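Local coordinates for protein beta-N-acetylhexosaminidase (Bacteroides fragilis, PDB 4PYS) that probably removes terminal, non-reducing beta-linked N-acetylhexosamine residues from glycans and glycoconjugates, as a glycoside hydrolase family 20 enzyme, at residues A[148-153]-A[210-215]; A[99-104]-A[131-136]; A[201-206]-A[278-283]. One frame throughout, in Å; residues are numbered along the deposited sequence.

Contact 1. Residues A[148-153]-A[210-215]; sequences TIKKYI and IGYAAD
Two outer helices of the family 20 catalytic barrel, 146-158 and 203-214, lie side by side here, Lys150 and Ile153 on the first meeting Tyr212 and Ala213 on the second. The short segments run nearly parallel, their axes 10.2 Å apart and crossing at -21°. Lys150 lays its aliphatic chain over one face of the Tyr212 ring: CG sits 3.8 Å from the ring centroid, almost on the ring normal, a CH-pi contact. Lys150 CB lies against Tyr212 CE2, 3.6 Å away, and because the chain is extended beyond CG, CD and CE carry on across the ring toward CD1. Tyr212 swings its ring across to the neighbouring helix with CG anti to the backbone N (chi1 -178°), bringing CE2 to 3.3 Å from Lys150 O. At the ring edge Ile153 CG2 stands 4.0 Å from Tyr212 CD2, and the same methyl is 3.9 Å from Ala213 CB. On the barrel side, Ile153 also touches Phe164 and Ala213 touches Val220. No hydrogen bond joins the two segments. The ammonium of Lys150 instead pairs with Glu208, one turn before Tyr212, so the lysine grips the second helix by both hydrocarbon and charge.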
loop_
_atom_site.group_PDB
_atom_site.type_symbol
_atom_site.label_atom_id
_atom_site.label_comp_id
_atom_site.label_asym_id
_atom_site.label_seq_id
_atom_site.Cartn_x
_atom_site.Cartn_y
_atom_site.Cartn_z
ATOM N N THR A 148 5.605 -13.730 3.371
ATOM C CA THR A 148 6.124 -12.391 3.660
ATOM C C THR A 148 5.249 -11.306 3.046
ATOM O O THR A 148 5.013 -10.267 3.667
ATOM C CB THR A 148 7.593 -12.248 3.217
ATOM O OG1 THR A 148 8.405 -13.174 3.961
ATOM C CG2 THR A 148 8.106 -10.829 3.450
ATOM N N ILE A 149 4.750 -11.538 1.833
ATOM C CA ILE A 149 3.746 -10.635 1.278
ATOM C C ILE A 149 2.551 -10.557 2.234
ATOM O O ILE A 149 2.056 -9.469 2.547
ATOM C CB ILE A 149 3.267 -11.100 -0.111
ATOM C CG1 ILE A 149 4.446 -11.209 -1.091
ATOM C CG2 ILE A 149 2.181 -10.151 -0.645
ATOM C CD1 ILE A 149 5.097 -9.856 -1.402
ATOM N N LYS A 150 2.100 -11.708 2.729
ATOM C CA LYS A 150 0.977 -11.720 3.678
ATOM C C LYS A 150 1.286 -10.937 4.949
ATOM O O LYS A 150 0.423 -10.236 5.470
ATOM C CB LYS A 150 0.593 -13.162 4.043
ATOM C CG LYS A 150 -0.119 -13.906 2.916
ATOM C CD LYS A 150 -0.432 -15.324 3.333
ATOM C CE LYS A 150 -1.190 -16.059 2.245
ATOM N NZ LYS A 150 -1.462 -17.462 2.663
ATOM N N LYS A 151 2.519 -11.045 5.435
ATOM C CA LYS A 151 2.931 -10.333 6.648
ATOM C C LYS A 151 2.738 -8.830 6.514
ATOM O O LYS A 151 2.297 -8.163 7.455
ATOM C CB LYS A 151 4.401 -10.638 6.963
ATOM C CG LYS A 151 5.030 -9.701 8.015
ATOM C CD LYS A 151 6.438 -10.158 8.397
ATOM C CE LYS A 151 7.092 -9.187 9.414
ATOM N NZ LYS A 151 8.460 -9.670 9.822
ATOM N N TYR A 152 3.050 -8.289 5.342
ATOM C CA TYR A 152 2.929 -6.839 5.169
ATOM C C TYR A 152 1.521 -6.390 4.816
ATOM O O TYR A 152 1.125 -5.258 5.125
ATOM C CB TYR A 152 4.011 -6.319 4.206
ATOM C CG TYR A 152 5.345 -6.521 4.862
ATOM C CD1 TYR A 152 5.697 -5.777 5.984
ATOM C CD2 TYR A 152 6.221 -7.498 4.420
ATOM C CE1 TYR A 152 6.903 -5.986 6.633
ATOM C CE2 TYR A 152 7.435 -7.704 5.057
ATOM C CZ TYR A 152 7.767 -6.952 6.155
ATOM O OH TYR A 152 8.967 -7.183 6.787
ATOM N N ILE A 153 0.744 -7.279 4.206
ATOM C CA ILE A 153 -0.686 -7.018 4.048
ATOM C C ILE A 153 -1.342 -7.004 5.433
ATOM O O ILE A 153 -2.153 -6.125 5.755
ATOM C CB ILE A 153 -1.323 -8.099 3.173
ATOM C CG1 ILE A 153 -0.886 -7.894 1.719
ATOM C CG2 ILE A 153 -2.863 -8.090 3.322
ATOM C CD1 ILE A 153 -1.306 -9.018 0.760
ATOM N N ILE A 210 -5.016 -12.262 -2.802
ATOM C CA ILE A 210 -6.201 -11.412 -2.894
ATOM C C ILE A 210 -7.247 -11.791 -1.847
ATOM O O ILE A 210 -7.873 -10.919 -1.246
ATOM C CB ILE A 210 -6.843 -11.493 -4.302
ATOM C CG1 ILE A 210 -5.901 -10.888 -5.334
ATOM C CG2 ILE A 210 -8.189 -10.764 -4.331
ATOM C CD1 ILE A 210 -5.699 -9.415 -5.139
ATOM N N GLY A 211 -7.440 -13.092 -1.638
ATOM C CA GLY A 211 -8.407 -13.562 -0.662
ATOM C C GLY A 211 -7.966 -13.210 0.746
ATOM O O GLY A 211 -8.768 -12.760 1.570
ATOM N N TYR A 212 -6.682 -13.401 1.024
ATOM C CA TYR A 212 -6.113 -13.065 2.335
ATOM C C TYR A 212 -6.292 -11.585 2.643
ATOM O O TYR A 212 -6.677 -11.186 3.754
ATOM C CB TYR A 212 -4.627 -13.432 2.342
ATOM C CG TYR A 212 -3.903 -13.177 3.648
ATOM C CD1 TYR A 212 -3.910 -14.127 4.660
ATOM C CD2 TYR A 212 -3.196 -11.991 3.861
ATOM C CE1 TYR A 212 -3.246 -13.904 5.861
ATOM C CE2 TYR A 212 -2.518 -11.761 5.071
ATOM C CZ TYR A 212 -2.551 -12.727 6.052
ATOM O OH TYR A 212 -1.890 -12.514 7.246
ATOM N N ALA A 213 -6.018 -10.759 1.644
ATOM C CA ALA A 213 -6.141 -9.318 1.808
ATOM C C ALA A 213 -7.596 -8.920 2.042
ATOM O O ALA A 213 -7.883 -8.112 2.916
ATOM C CB ALA A 213 -5.577 -8.604 0.593
ATOM N N ALA A 214 -8.507 -9.488 1.257
ATOM C CA ALA A 214 -9.927 -9.158 1.380
ATOM C C ALA A 214 -10.447 -9.444 2.788
ATOM O O ALA A 214 -11.254 -8.680 3.319
ATOM C CB ALA A 214 -10.749 -9.918 0.337
ATOM N N ASP A 215 -9.965 -10.532 3.393
ATOM C CA ASP A 215 -10.379 -10.907 4.745
ATOM C C ASP A 215 -9.949 -9.885 5.780
ATOM O O ASP A 215 -10.459 -9.876 6.902
ATOM C CB ASP A 215 -9.813 -12.275 5.131
ATOM C CG ASP A 215 -10.529 -13.410 4.445
ATOM O OD1 ASP A 215 -11.693 -13.206 4.042
ATOM O OD2 ASP A 215 -9.929 -14.500 4.315
#

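Contact 2. Residues A[99-104]-A[131-136]; sequences FIYAIQ and KWRSFM
The Tyr101 ring and the Arg133 guanidinium stand nearly perpendicular, their planes 79° apart, and they meet at a single corner. At the guanidinium edge lies the hydroxyl end of the tyrosine, with Tyr101 CZ close to the guanidinium plane. Relative to the ring, Arg133 NH2 is oblique, 3.5 Å from both Tyr101 CE2 and Tyr101 CZ. Its distance to Tyr101 OH is 3.1 Å. The two side chains reach toward each other from opposite directions, with Tyr101 CA and Arg133 CA 13.0 Å apart. A bend in the arginine chain at chi3 (-52°) turns the guanidinium out of line with its stem. Both groups are held by other partners: Tyr101 OH bonds to Met161 O, Arg133 NE to Lys160 O, and Arg133 NH1 forms a salt bridge with Glu78 as well as bonding to Val130 O. The buried charge therefore has a carboxylate partner, and both groups meet carbonyls of the link between helix 146-158 and strand 163-170. Helix 96-109 of the N-terminal domain comes up here to the start of strand 132-138, the first barrel strand in the chain, which runs between strands 163-170 and 428-435, parallel to both.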
loop_
_atom_site.group_PDB
_atom_site.type_symbol
_atom_site.label_atom_id
_atom_site.label_comp_id
_atom_site.label_asym_id
_atom_site.label_seq_id
_atom_site.Cartn_x
_atom_site.Cartn_y
_atom_site.Cartn_z
ATOM N N PHE A 99 -15.959 -2.790 10.430
ATOM C CA PHE A 99 -15.876 -3.928 11.344
ATOM C C PHE A 99 -14.444 -4.436 11.455
ATOM O O PHE A 99 -13.989 -4.838 12.525
ATOM C CB PHE A 99 -16.783 -5.068 10.860
ATOM C CG PHE A 99 -18.250 -4.851 11.137
ATOM C CD1 PHE A 99 -18.702 -4.525 12.418
ATOM C CD2 PHE A 99 -19.188 -4.991 10.115
ATOM C CE1 PHE A 99 -20.075 -4.347 12.670
ATOM C CE2 PHE A 99 -20.554 -4.796 10.355
ATOM C CZ PHE A 99 -20.992 -4.479 11.641
ATOM N N ILE A 100 -13.730 -4.433 10.343
ATOM C CA ILE A 100 -12.338 -4.866 10.362
ATOM C C ILE A 100 -11.485 -3.934 11.217
ATOM O O ILE A 100 -10.662 -4.378 12.029
ATOM C CB ILE A 100 -11.795 -4.984 8.926
ATOM C CG1 ILE A 100 -12.408 -6.234 8.286
ATOM C CG2 ILE A 100 -10.253 -5.055 8.928
ATOM C CD1 ILE A 100 -12.227 -6.337 6.820
ATOM N N TYR A 101 -11.711 -2.637 11.075
ATOM C CA TYR A 101 -10.941 -1.694 11.867
ATOM C C TYR A 101 -11.330 -1.763 13.337
ATOM O O TYR A 101 -10.470 -1.618 14.208
ATOM C CB TYR A 101 -11.069 -0.275 11.287
ATOM C CG TYR A 101 -10.493 -0.205 9.884
ATOM C CD1 TYR A 101 -9.360 -0.935 9.549
ATOM C CD2 TYR A 101 -11.106 0.555 8.888
ATOM C CE1 TYR A 101 -8.827 -0.896 8.251
ATOM C CE2 TYR A 101 -10.580 0.605 7.592
ATOM C CZ TYR A 101 -9.440 -0.125 7.290
ATOM O OH TYR A 101 -8.913 -0.093 6.008
ATOM N N ALA A 102 -12.607 -2.007 13.626
ATOM C CA ALA A 102 -13.006 -2.252 15.019
ATOM C C ALA A 102 -12.271 -3.457 15.598
ATOM O O ALA A 102 -11.846 -3.441 16.753
ATOM C CB ALA A 102 -14.532 -2.443 15.134
ATOM N N ILE A 103 -12.133 -4.514 14.798
ATOM C CA ILE A 103 -11.402 -5.696 15.236
ATOM C C ILE A 103 -9.949 -5.349 15.513
ATOM O O ILE A 103 -9.388 -5.810 16.498
ATOM C CB ILE A 103 -11.499 -6.843 14.193
ATOM C CG1 ILE A 103 -12.902 -7.464 14.246
ATOM C CG2 ILE A 103 -10.454 -7.937 14.446
ATOM C CD1 ILE A 103 -13.233 -8.337 13.030
ATOM N N GLN A 104 -9.343 -4.524 14.666
ATOM C CA GLN A 104 -7.954 -4.133 14.904
ATOM C C GLN A 104 -7.835 -3.345 16.214
ATOM O O GLN A 104 -6.865 -3.496 16.949
ATOM C CB GLN A 104 -7.402 -3.299 13.738
ATOM C CG GLN A 104 -7.312 -4.034 12.407
ATOM C CD GLN A 104 -6.305 -5.180 12.420
ATOM O OE1 GLN A 104 -5.648 -5.454 13.434
ATOM N NE2 GLN A 104 -6.172 -5.847 11.279
ATOM N N LYS A 131 -9.104 9.042 2.639
ATOM C CA LYS A 131 -9.730 7.878 2.001
ATOM C C LYS A 131 -8.721 6.899 1.425
ATOM O O LYS A 131 -9.027 5.709 1.249
ATOM C CB LYS A 131 -10.655 8.344 0.866
ATOM C CG LYS A 131 -11.792 9.248 1.318
ATOM C CD LYS A 131 -12.643 9.695 0.114
ATOM N N TRP A 132 -7.529 7.392 1.107
ATOM C CA TRP A 132 -6.490 6.531 0.542
ATOM C C TRP A 132 -5.347 6.413 1.536
ATOM O O TRP A 132 -4.723 7.420 1.883
ATOM C CB TRP A 132 -5.948 7.118 -0.777
ATOM C CG TRP A 132 -4.851 6.257 -1.353
ATOM C CD1 TRP A 132 -3.551 6.169 -0.919
ATOM C CD2 TRP A 132 -4.963 5.355 -2.462
ATOM N NE1 TRP A 132 -2.860 5.264 -1.688
ATOM C CE2 TRP A 132 -3.705 4.754 -2.644
ATOM C CE3 TRP A 132 -6.010 5.003 -3.320
ATOM C CZ2 TRP A 132 -3.464 3.803 -3.650
ATOM C CZ3 TRP A 132 -5.771 4.059 -4.312
ATOM C CH2 TRP A 132 -4.511 3.472 -4.466
ATOM N N ARG A 133 -5.073 5.190 1.988
ATOM C CA ARG A 133 -4.041 4.925 3.002
ATOM C C ARG A 133 -3.309 3.664 2.567
ATOM O O ARG A 133 -3.838 2.557 2.732
ATOM C CB ARG A 133 -4.703 4.724 4.385
ATOM C CG ARG A 133 -5.589 5.930 4.801
ATOM C CD ARG A 133 -6.260 5.770 6.177
ATOM N NE ARG A 133 -6.978 4.498 6.267
ATOM C CZ ARG A 133 -8.158 4.243 5.701
ATOM N NH1 ARG A 133 -8.801 5.171 4.980
ATOM N NH2 ARG A 133 -8.702 3.032 5.854
ATOM N N SER A 134 -2.111 3.804 1.984
ATOM C CA SER A 134 -1.471 2.627 1.362
ATOM C C SER A 134 -0.037 2.392 1.797
ATOM O O SER A 134 0.656 3.310 2.250
ATOM C CB SER A 134 -1.483 2.712 -0.172
ATOM O OG SER A 134 -0.665 3.782 -0.619
ATOM N N PHE A 135 0.388 1.138 1.643
ATOM C CA PHE A 135 1.784 0.759 1.819
ATOM C C PHE A 135 2.184 0.041 0.545
ATOM O O PHE A 135 1.445 -0.817 0.067
ATOM C CB PHE A 135 1.950 -0.208 2.988
ATOM C CG PHE A 135 3.332 -0.799 3.082
ATOM C CD1 PHE A 135 4.405 -0.002 3.447
ATOM C CD2 PHE A 135 3.556 -2.141 2.797
ATOM C CE1 PHE A 135 5.692 -0.528 3.550
ATOM C CE2 PHE A 135 4.854 -2.683 2.890
ATOM C CZ PHE A 135 5.916 -1.871 3.257
HETATM N N MSE A 136 3.339 0.406 -0.003
HETATM C CA MSE A 136 3.863 -0.242 -1.206
HETATM C C MSE A 136 5.091 -1.084 -0.905
HETATM O O MSE A 136 6.001 -0.637 -0.200
HETATM C CB MSE A 136 4.267 0.808 -2.241
HETATM C CG MSE A 136 4.624 0.174 -3.596
HETATM SE SE MSE A 136 5.948 1.196 -4.580
HETATM C CE MSE A 136 7.529 0.509 -3.697
#

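Contact 3. Residues A[201-206]-A[278-283]; sequences YSQEEV and CRMFPS
A chi1 of 168° puts Val206 CG1 opposite the backbone N and directs that methyl at the ring of Phe281, while a bend at chi3 (-80°) in Met280, a selenomethionine, folds its end across Gln203. Val206 CG1 comes down over one face of the ring, 4.1 Å from the centroid and 28° off the normal, a CH-pi contact. It is displaced toward the far end of the ring: the nearest ring atom is Phe281 CZ, at 3.7 Å. The same methyl also packs on Met280 CB, at 4.2 Å. Beside it, Met280 and Gln203 cross at about a right angle, with Gln203 CG 3.6 Å from Met280 SE and the carbons on either side of CG also lying close to the selenium. Gln203 NE2, 3.7 Å from Met280 SE, is hydrogen-bonded to Glu276 on helix 264-280. The N terminus of helix 203-214 is closed by a capping box of Ser202 and Glu205, Glu205 N giving to Ser202 OG at 3.1 Å and Ser202 N to Glu205 OE1 at 2.8 Å. Phe281 leaves helical geometry just after helix 264-280 and reaches inward, touching Trp166, Leu168, Val220 and Pro222 on the barrel strands. No hydrogen bond joins the segments: the contact is mainly dispersive, with the Gln203 amide also lying against the selenium, and the Gln203-Glu276 bond adds a polar tie between the two helices.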
loop_
_atom_site.group_PDB
_atom_site.type_symbol
_atom_site.label_atom_id
_atom_site.label_comp_id
_atom_site.label_asym_id
_atom_site.label_seq_id
_atom_site.Cartn_x
_atom_site.Cartn_y
_atom_site.Cartn_z
ATOM N N TYR A 201 5.140 -14.749 -8.675
ATOM C CA TYR A 201 3.849 -15.077 -8.095
ATOM C C TYR A 201 2.953 -15.644 -9.193
ATOM O O TYR A 201 2.657 -14.969 -10.183
ATOM C CB TYR A 201 3.257 -13.830 -7.450
ATOM C CG TYR A 201 4.272 -13.221 -6.507
ATOM C CD1 TYR A 201 4.544 -13.818 -5.278
ATOM C CD2 TYR A 201 5.016 -12.105 -6.876
ATOM C CE1 TYR A 201 5.503 -13.285 -4.416
ATOM C CE2 TYR A 201 5.986 -11.566 -6.026
ATOM C CZ TYR A 201 6.224 -12.165 -4.797
ATOM O OH TYR A 201 7.190 -11.655 -3.940
ATOM N N SER A 202 2.563 -16.905 -9.036
ATOM C CA SER A 202 1.702 -17.560 -10.018
ATOM C C SER A 202 0.300 -16.993 -9.868
ATOM O O SER A 202 0.000 -16.333 -8.873
ATOM C CB SER A 202 1.657 -19.061 -9.769
ATOM O OG SER A 202 1.030 -19.319 -8.528
ATOM N N GLN A 203 -0.570 -17.247 -10.841
ATOM C CA GLN A 203 -1.923 -16.718 -10.741
ATOM C C GLN A 203 -2.656 -17.317 -9.537
ATOM O O GLN A 203 -3.463 -16.639 -8.901
ATOM C CB GLN A 203 -2.677 -16.907 -12.068
ATOM C CG GLN A 203 -1.943 -16.198 -13.204
ATOM C CD GLN A 203 -2.827 -15.832 -14.384
ATOM O OE1 GLN A 203 -3.908 -16.395 -14.574
ATOM N NE2 GLN A 203 -2.359 -14.880 -15.193
ATOM N N GLU A 204 -2.336 -18.572 -9.211
ATOM C CA GLU A 204 -2.898 -19.240 -8.033
ATOM C C GLU A 204 -2.483 -18.554 -6.735
ATOM O O GLU A 204 -3.308 -18.320 -5.852
ATOM C CB GLU A 204 -2.467 -20.708 -7.995
ATOM C CG GLU A 204 -3.500 -21.657 -8.566
ATOM C CD GLU A 204 -4.848 -21.493 -7.900
ATOM O OE1 GLU A 204 -4.925 -21.641 -6.661
ATOM O OE2 GLU A 204 -5.829 -21.202 -8.615
ATOM N N GLU A 205 -1.196 -18.249 -6.616
ATOM C CA GLU A 205 -0.693 -17.504 -5.456
ATOM C C GLU A 205 -1.326 -16.114 -5.332
ATOM O O GLU A 205 -1.635 -15.655 -4.227
ATOM C CB GLU A 205 0.837 -17.396 -5.514
ATOM C CG GLU A 205 1.559 -18.719 -5.248
ATOM C CD GLU A 205 3.044 -18.681 -5.596
ATOM O OE1 GLU A 205 3.416 -18.025 -6.594
ATOM O OE2 GLU A 205 3.840 -19.325 -4.878
ATOM N N VAL A 206 -1.516 -15.437 -6.459
ATOM C CA VAL A 206 -2.173 -14.136 -6.448
ATOM C C VAL A 206 -3.597 -14.268 -5.932
ATOM O O VAL A 206 -4.044 -13.449 -5.138
ATOM C CB VAL A 206 -2.170 -13.489 -7.846
ATOM C CG1 VAL A 206 -3.115 -12.277 -7.886
ATOM C CG2 VAL A 206 -0.760 -13.074 -8.219
ATOM N N CYS A 278 -6.397 -7.343 -14.887
ATOM C CA CYS A 278 -7.726 -6.955 -14.427
ATOM C C CYS A 278 -8.590 -8.146 -13.997
ATOM O O CYS A 278 -9.435 -8.012 -13.109
ATOM C CB CYS A 278 -8.429 -6.078 -15.467
ATOM S SG CYS A 278 -7.661 -4.437 -15.566
ATOM N N ARG A 279 -8.367 -9.311 -14.604
ATOM C CA ARG A 279 -9.084 -10.516 -14.196
ATOM C C ARG A 279 -8.654 -10.962 -12.805
ATOM O O ARG A 279 -9.477 -11.434 -12.017
ATOM C CB ARG A 279 -8.829 -11.658 -15.174
ATOM C CG ARG A 279 -9.407 -11.443 -16.540
ATOM C CD ARG A 279 -9.189 -12.681 -17.396
ATOM N NE ARG A 279 -8.597 -12.340 -18.684
ATOM C CZ ARG A 279 -7.796 -13.145 -19.375
ATOM N NH1 ARG A 279 -7.308 -12.750 -20.547
ATOM N NH2 ARG A 279 -7.486 -14.345 -18.897
HETATM N N MSE A 280 -7.362 -10.809 -12.517
HETATM C CA MSE A 280 -6.775 -11.294 -11.273
HETATM C C MSE A 280 -6.977 -10.325 -10.125
HETATM O O MSE A 280 -7.202 -10.749 -8.989
HETATM C CB MSE A 280 -5.268 -11.530 -11.436
HETATM C CG MSE A 280 -4.899 -12.706 -12.303
HETATM SE SE MSE A 280 -2.993 -12.987 -12.059
HETATM C CE MSE A 280 -2.340 -11.576 -13.258
ATOM N N PHE A 281 -6.876 -9.030 -10.416
ATOM C CA PHE A 281 -6.924 -8.003 -9.381
ATOM C C PHE A 281 -8.209 -7.197 -9.520
ATOM O O PHE A 281 -8.324 -6.366 -10.418
ATOM C CB PHE A 281 -5.719 -7.059 -9.504
ATOM C CG PHE A 281 -4.385 -7.714 -9.226
ATOM C CD1 PHE A 281 -3.673 -8.338 -10.242
ATOM C CD2 PHE A 281 -3.836 -7.679 -7.954
ATOM C CE1 PHE A 281 -2.439 -8.939 -9.991
ATOM C CE2 PHE A 281 -2.605 -8.266 -7.689
ATOM C CZ PHE A 281 -1.904 -8.905 -8.710
ATOM N N PRO A 282 -9.182 -7.430 -8.626
ATOM C CA PRO A 282 -10.455 -6.705 -8.732
ATOM C C PRO A 282 -10.362 -5.224 -8.361
ATOM O O PRO A 282 -11.353 -4.499 -8.529
ATOM C CB PRO A 282 -11.363 -7.451 -7.744
ATOM C CG PRO A 282 -10.410 -8.044 -6.733
ATOM C CD PRO A 282 -9.199 -8.433 -7.543
ATOM N N SER A 283 -9.204 -4.790 -7.865
ATOM C CA SER A 283 -8.957 -3.387 -7.495
ATOM C C SER A 283 -9.472 -2.381 -8.528
ATOM O O SER A 283 -9.197 -2.504 -9.714
ATOM C CB SER A 283 -7.461 -3.161 -7.291
ATOM O OG SER A 283 -7.176 -1.790 -7.065
#

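How the contacts relate
From the N terminus, contact 2 comes first: 99-104 to 131-136 closes a short loop that joins the N-terminal domain to the first barrel strand. Strand 132-138 then leads into helix 146-158, where contact 1 opens. Contact 1 closes at 210-215, but contact 3 has already opened at 201-206, where that helix, 203-214, begins, so these two loops cross; contact 3 closes at 278-283. Helix 203-214 thus packs on helix 146-158 and on the end of helix 264-280, so that it joins two other outer helices of the barrel. Ile210 CD1 touches Phe281 CD2 between contacts 1 and 3, and Tyr152 CB meets Phe135 CE2 between contacts 1 and 2; contacts 2 and 3 do not touch.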